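Local coordinates for E3 SUMO-protein ligase SIZ2 (Saccharomyces cerevisiae, PDB 6U75), which acts as a SUMO E3 ligase of the PIAS family, promoting SUMO attachment to proteins, and is represented here by its PINIT domain and zinc-binding SP-RING, at residues T30-K35 with N117-H122; L80-T85 with A104-Y109. All blocks are in the same frame, centred on the assembly; numbering follows the deposited sequence.

Contact 1 of 2, residues T30-K35 with N117-H122; sequences TKMKFK and NHLDLH
T30, M32 and F34 pair with L121, L119 and N117 as hydrogen-bonded positions of two antiparallel strands in the PINIT domain, strand 28-34 forming one border of a four-stranded sheet. The axes of the short segments come within 4.7 Å, their N-to-C directions 165° apart. Each pair exchanges two backbone bonds; T30 N to L121 O is nearly straight (168° at the hydrogen), whereas M32 N to L119 O is markedly bent. Between them, the CA-H groups of K31, K33, H118 and D120 lean on carbonyl oxygens opposite.

The face bearing T30, M32, F34, N117, L119 and L121 is mostly apolar. M32 runs alongside L119, both rising in one direction, and L119 CG, anti to the backbone N (chi1 176°), sends CD2 to 4.2 Å from M32 SD. The F34 ring takes N117 CB over one face, toward its rim, while CE2 reaches L119 CB; F82 of the next strand packs against N117 and L119.

On the other face the contacts are polar and looser. K31 runs alongside D120, whose OD2 meets K31 CG at 3.3 Å, but K31 NZ stays 4.9 Å from D120 OD2, too far for a salt bridge, though the opposite charges would probably still attract.

N117 ends the pairing: its OD1 accepts from K111 N, and its ND2 makes a weak bond of 3.4 Å to F34 O, which already accepts from N117 N.

Contact 2 of 2, residues L80-T85 with A104-Y109; sequences LVFNGT and ANLTPY
F82 and N83 meet L106 and Y109 where a hairpin of the PINIT domain, closed by a type I' turn from F82 to T85, packs against the loop following strand 104-105. The two segments do not pair as strands; side chains carry the contact.

Apolar packing centres on the F82 ring. The L106 side chain crosses that of F82 at about a right angle and sets CD2 over one ring face, 4.1 Å from the centroid and 23° off the normal, a CH-pi contact. N83 CG covers the opposite face near the rim, and Y109 CB sits in plane at the edge, 3.9 Å from F82 CD2. With CG anti to the backbone N (chi1 -169°), the ring extends from the hairpin into this three-sided setting. An alanine at F82 is likely to open a gap between L106 and Y109 and leave the L106 methyl without its aromatic surface. Farther along, L80 CD1 touches A104 CB at 4.4 Å.

A second CH-pi contact lies nearer the surface, where T85 CG2 stands over one face of the Y109 ring, 4.1 Å from its centroid, while P108 CG covers the other. The ring is held between a methyl and a proline.

One hydrogen bond crosses the contact: N83 ND2 gives to Y109 O at 2.7 Å, the acceptor close to the amide plane of N83. The same amide also binds strand 117-123, its ND2 to N117 OD1 and its OD1 to H118 N. Within 104-109, N105 OD1 accepts from T107 N in an Asx turn and from T107 OG1 at 2.6 Å.

The chemistry implies a mainly hydrophobic joint whose polar edge is fixed by N83, one amide tying the turn both to Y109 and to the neighbouring strand.

Both contacts belong to the PINIT domain, away from the zinc site, with centres about 10 Å apart. Along the chain the order is 30-35, 80-85, 104-109, 117-122, so contact 2 falls within the span that contact 1 brackets. Strands 117-123 and 79-82 are neighbours in one sheet, joined by backbone bonds such as D120 N to V81 O, and F34 packs on F82 and L121 on L80 across it. Strand 104-105 instead pairs with 50-58 in the domain's other sheet. Contact 1 therefore builds the border of one sheet, and contact 2 joins that sheet to the other, consistent with a core shared between the two sheets.

Contact 1 of 2, residues T30-K35 with N117-H122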
loop_
_atom_site.group_PDB
_atom_site.type_symbol
_atom_site.label_atom_id
_atom_site.label_comp_id
_atom_site.label_asym_id
_atom_site.label_seq_id
_atom_site.Cartn_x
_atom_site.Cartn_y
_atom_site.Cartn_z
ATOM N N THR A 30 15.356 0.209 23.201
ATOM C CA THR A 30 14.347 1.099 23.762
ATOM C C THR A 30 13.134 0.284 24.184
ATOM O O THR A 30 12.654 -0.565 23.425
ATOM C CB THR A 30 13.940 2.177 22.755
ATOM O OG1 THR A 30 15.062 3.026 22.485
ATOM C CG2 THR A 30 12.794 3.017 23.301
ATOM N N LYS A 31 12.635 0.548 25.387
ATOM C CA LYS A 31 11.543 -0.210 25.974
ATOM C C LYS A 31 10.301 0.661 26.111
ATOM O O LYS A 31 10.392 1.871 26.339
ATOM C CB LYS A 31 11.944 -0.760 27.346
ATOM C CG LYS A 31 13.102 -1.741 27.299
ATOM C CD LYS A 31 13.621 -2.059 28.691
ATOM C CE LYS A 31 14.133 -3.487 28.779
ATOM N NZ LYS A 31 14.684 -3.801 30.126
ATOM N N MET A 32 9.134 0.031 25.970
ATOM C CA MET A 32 7.856 0.716 26.122
ATOM C C MET A 32 6.913 -0.170 26.917
ATOM O O MET A 32 6.669 -1.318 26.534
ATOM C CB MET A 32 7.235 1.047 24.762
ATOM C CG MET A 32 8.082 1.943 23.879
ATOM S SD MET A 32 7.338 2.192 22.254
ATOM C CE MET A 32 5.715 2.808 22.705
ATOM N N LYS A 33 6.381 0.359 28.012
ATOM C CA LYS A 33 5.320 -0.298 28.761
ATOM C C LYS A 33 3.997 0.388 28.454
ATOM O O LYS A 33 3.921 1.621 28.429
ATOM C CB LYS A 33 5.582 -0.248 30.269
ATOM C CG LYS A 33 7.045 -0.319 30.678
ATOM C CD LYS A 33 7.201 -0.609 32.172
ATOM C CE LYS A 33 6.593 0.481 33.053
ATOM N NZ LYS A 33 7.316 1.779 32.949
ATOM N N PHE A 34 2.957 -0.406 28.214
ATOM C CA PHE A 34 1.622 0.170 28.125
ATOM C C PHE A 34 0.579 -0.919 28.308
ATOM O O PHE A 34 0.843 -2.107 28.103
ATOM C CB PHE A 34 1.406 0.911 26.798
ATOM C CG PHE A 34 1.451 0.029 25.587
ATOM C CD1 PHE A 34 0.307 -0.607 25.133
ATOM C CD2 PHE A 34 2.633 -0.149 24.887
ATOM C CE1 PHE A 34 0.344 -1.414 24.012
ATOM C CE2 PHE A 34 2.677 -0.954 23.766
ATOM C CZ PHE A 34 1.531 -1.588 23.327
ATOM N N LYS A 35 -0.611 -0.487 28.714
ATOM C CA LYS A 35 -1.763 -1.355 28.894
ATOM C C LYS A 35 -2.812 -1.030 27.841
ATOM O O LYS A 35 -2.886 0.097 27.341
ATOM C CB LYS A 35 -2.363 -1.187 30.295
ATOM C CG LYS A 35 -1.369 -1.419 31.423
ATOM C CD LYS A 35 -1.919 -0.979 32.774
ATOM C CE LYS A 35 -2.800 -2.045 33.407
ATOM N NZ LYS A 35 -2.018 -3.246 33.809
ATOM N N ASN A 117 1.802 -4.739 28.918
ATOM C CA ASN A 117 2.399 -5.079 27.633
ATOM C C ASN A 117 3.750 -4.388 27.506
ATOM O O ASN A 117 3.855 -3.171 27.710
ATOM C CB ASN A 117 1.491 -4.679 26.468
ATOM C CG ASN A 117 0.175 -5.430 26.471
ATOM O OD1 ASN A 117 0.113 -6.596 26.084
ATOM N ND2 ASN A 117 -0.888 -4.760 26.903
ATOM N N HIS A 118 4.773 -5.169 27.169
ATOM C CA HIS A 118 6.135 -4.684 26.996
ATOM C C HIS A 118 6.526 -4.805 25.531
ATOM O O HIS A 118 6.368 -5.872 24.929
ATOM C CB HIS A 118 7.115 -5.473 27.866
ATOM C CG HIS A 118 6.767 -5.480 29.322
ATOM N ND1 HIS A 118 7.135 -4.467 30.181
ATOM C CD2 HIS A 118 6.087 -6.380 30.070
ATOM C CE1 HIS A 118 6.695 -4.742 31.397
ATOM N NE2 HIS A 118 6.055 -5.897 31.356
ATOM N N LEU A 119 7.038 -3.716 24.964
ATOM C CA LEU A 119 7.513 -3.679 23.585
ATOM C C LEU A 119 8.962 -3.210 23.602
ATOM O O LEU A 119 9.244 -2.064 23.968
ATOM C CB LEU A 119 6.647 -2.756 22.727
ATOM C CG LEU A 119 7.103 -2.565 21.277
ATOM C CD1 LEU A 119 7.014 -3.871 20.506
ATOM C CD2 LEU A 119 6.284 -1.484 20.592
ATOM N N ASP A 120 9.874 -4.097 23.222
ATOM C CA ASP A 120 11.289 -3.775 23.130
ATOM C C ASP A 120 11.674 -3.592 21.669
ATOM O O ASP A 120 11.177 -4.301 20.789
ATOM C CB ASP A 120 12.145 -4.875 23.763
ATOM C CG ASP A 120 11.635 -5.299 25.128
ATOM O OD1 ASP A 120 10.859 -6.275 25.199
ATOM O OD2 ASP A 120 12.001 -4.651 26.130
ATOM N N LEU A 121 12.558 -2.632 21.420
ATOM C CA LEU A 121 13.041 -2.325 20.079
ATOM C C LEU A 121 14.559 -2.251 20.147
ATOM O O LEU A 121 15.111 -1.308 20.724
ATOM C CB LEU A 121 12.440 -1.017 19.568
ATOM C CG LEU A 121 12.957 -0.469 18.238
ATOM C CD1 LEU A 121 13.206 -1.576 17.229
ATOM C CD2 LEU A 121 11.956 0.528 17.684
ATOM N N HIS A 122 15.222 -3.256 19.582
ATOM C CA HIS A 122 16.674 -3.357 19.599
ATOM C C HIS A 122 17.245 -2.848 18.284
ATOM O O HIS A 122 16.710 -3.137 17.208
ATOM C CB HIS A 122 17.115 -4.803 19.830
ATOM C CG HIS A 122 16.684 -5.361 21.149
ATOM N ND1 HIS A 122 15.429 -5.889 21.359
ATOM C CD2 HIS A 122 17.340 -5.467 22.328
ATOM C CE1 HIS A 122 15.331 -6.301 22.611
ATOM N NE2 HIS A 122 16.477 -6.055 23.221
#

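Contact 2 of 2, residues L80-T85 with A104-Y109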
loop_
_atom_site.group_PDB
_atom_site.type_symbol
_atom_site.label_atom_id
_atom_site.label_comp_id
_atom_site.label_asym_id
_atom_site.label_seq_id
_atom_site.Cartn_x
_atom_site.Cartn_y
_atom_site.Cartn_z
ATOM N N LEU A 80 11.942 -5.940 16.737
ATOM C CA LEU A 80 10.787 -5.653 17.574
ATOM C C LEU A 80 10.381 -6.917 18.317
ATOM O O LEU A 80 10.206 -7.974 17.703
ATOM C CB LEU A 80 9.616 -5.137 16.735
ATOM C CG LEU A 80 9.833 -3.797 16.034
ATOM C CD1 LEU A 80 8.811 -3.612 14.929
ATOM C CD2 LEU A 80 9.752 -2.656 17.033
ATOM N N VAL A 81 10.231 -6.805 19.634
ATOM C CA VAL A 81 9.847 -7.923 20.485
ATOM C C VAL A 81 8.681 -7.454 21.341
ATOM O O VAL A 81 8.854 -6.598 22.216
ATOM C CB VAL A 81 11.008 -8.413 21.362
ATOM C CG1 VAL A 81 10.573 -9.607 22.198
ATOM C CG2 VAL A 81 12.210 -8.768 20.499
ATOM N N PHE A 82 7.499 -8.009 21.092
ATOM C CA PHE A 82 6.287 -7.649 21.820
ATOM C C PHE A 82 5.914 -8.815 22.725
ATOM O O PHE A 82 5.495 -9.874 22.244
ATOM C CB PHE A 82 5.155 -7.304 20.854
ATOM C CG PHE A 82 3.961 -6.680 21.517
ATOM C CD1 PHE A 82 4.039 -5.406 22.055
ATOM C CD2 PHE A 82 2.759 -7.362 21.598
ATOM C CE1 PHE A 82 2.944 -4.828 22.666
ATOM C CE2 PHE A 82 1.660 -6.788 22.207
ATOM C CZ PHE A 82 1.753 -5.518 22.741
ATOM N N ASN A 83 6.074 -8.622 24.034
ATOM C CA ASN A 83 5.750 -9.650 25.023
ATOM C C ASN A 83 6.575 -10.915 24.796
ATOM O O ASN A 83 6.062 -12.034 24.860
ATOM C CB ASN A 83 4.252 -9.963 25.014
ATOM C CG ASN A 83 3.409 -8.789 25.473
ATOM O OD1 ASN A 83 3.780 -8.069 26.401
ATOM N ND2 ASN A 83 2.269 -8.589 24.823
ATOM N N GLY A 84 7.868 -10.737 24.526
ATOM C CA GLY A 84 8.780 -11.845 24.343
ATOM C C GLY A 84 8.808 -12.437 22.952
ATOM O O GLY A 84 9.823 -13.034 22.570
ATOM N N THR A 85 7.735 -12.295 22.179
ATOM C CA THR A 85 7.662 -12.851 20.835
ATOM C C THR A 85 8.188 -11.838 19.827
ATOM O O THR A 85 7.719 -10.697 19.781
ATOM C CB THR A 85 6.222 -13.237 20.493
ATOM O OG1 THR A 85 5.776 -14.272 21.378
ATOM C CG2 THR A 85 6.118 -13.720 19.053
ATOM N N ALA A 104 3.273 -2.900 12.126
ATOM C CA ALA A 104 3.420 -4.202 12.763
ATOM C C ALA A 104 2.128 -4.553 13.487
ATOM O O ALA A 104 1.562 -3.716 14.197
ATOM C CB ALA A 104 4.594 -4.204 13.743
ATOM N N ASN A 105 1.667 -5.788 13.306
ATOM C CA ASN A 105 0.421 -6.254 13.904
ATOM C C ASN A 105 0.722 -6.837 15.280
ATOM O O ASN A 105 1.358 -7.889 15.392
ATOM C CB ASN A 105 -0.251 -7.289 13.006
ATOM C CG ASN A 105 -1.577 -7.771 13.561
ATOM O OD1 ASN A 105 -2.231 -7.073 14.335
ATOM N ND2 ASN A 105 -1.980 -8.974 13.168
ATOM N N LEU A 106 0.261 -6.156 16.327
ATOM C CA LEU A 106 0.438 -6.605 17.700
ATOM C C LEU A 106 -0.759 -7.387 18.228
ATOM O O LEU A 106 -0.720 -7.854 19.371
ATOM C CB LEU A 106 0.693 -5.403 18.616
ATOM C CG LEU A 106 1.782 -4.417 18.186
ATOM C CD1 LEU A 106 1.781 -3.207 19.105
ATOM C CD2 LEU A 106 3.150 -5.080 18.174
ATOM N N THR A 107 -1.810 -7.547 17.425
ATOM C CA THR A 107 -3.060 -8.110 17.936
ATOM C C THR A 107 -2.891 -9.499 18.536
ATOM O O THR A 107 -3.337 -9.711 19.677
ATOM C CB THR A 107 -4.106 -8.126 16.817
ATOM O OG1 THR A 107 -4.125 -6.856 16.154
ATOM C CG2 THR A 107 -5.489 -8.416 17.384
ATOM N N PRO A 108 -2.283 -10.476 17.854
ATOM C CA PRO A 108 -2.290 -11.848 18.390
ATOM C C PRO A 108 -1.430 -12.036 19.628
ATOM O O PRO A 108 -1.648 -13.005 20.365
ATOM C CB PRO A 108 -1.765 -12.685 17.217
ATOM C CG PRO A 108 -0.922 -11.747 16.439
ATOM C CD PRO A 108 -1.566 -10.393 16.568
ATOM N N TYR A 109 -0.469 -11.150 19.884
ATOM C CA TYR A 109 0.450 -11.300 21.003
ATOM C C TYR A 109 0.087 -10.403 22.181
ATOM O O TYR A 109 0.910 -10.204 23.080
ATOM C CB TYR A 109 1.879 -11.020 20.537
ATOM C CG TYR A 109 2.185 -11.621 19.183
ATOM C CD1 TYR A 109 2.253 -12.997 19.011
ATOM C CD2 TYR A 109 2.399 -10.813 18.075
ATOM C CE1 TYR A 109 2.527 -13.552 17.774
ATOM C CE2 TYR A 109 2.675 -11.357 16.835
ATOM C CZ TYR A 109 2.736 -12.726 16.691
ATOM O OH TYR A 109 3.011 -13.270 15.457
#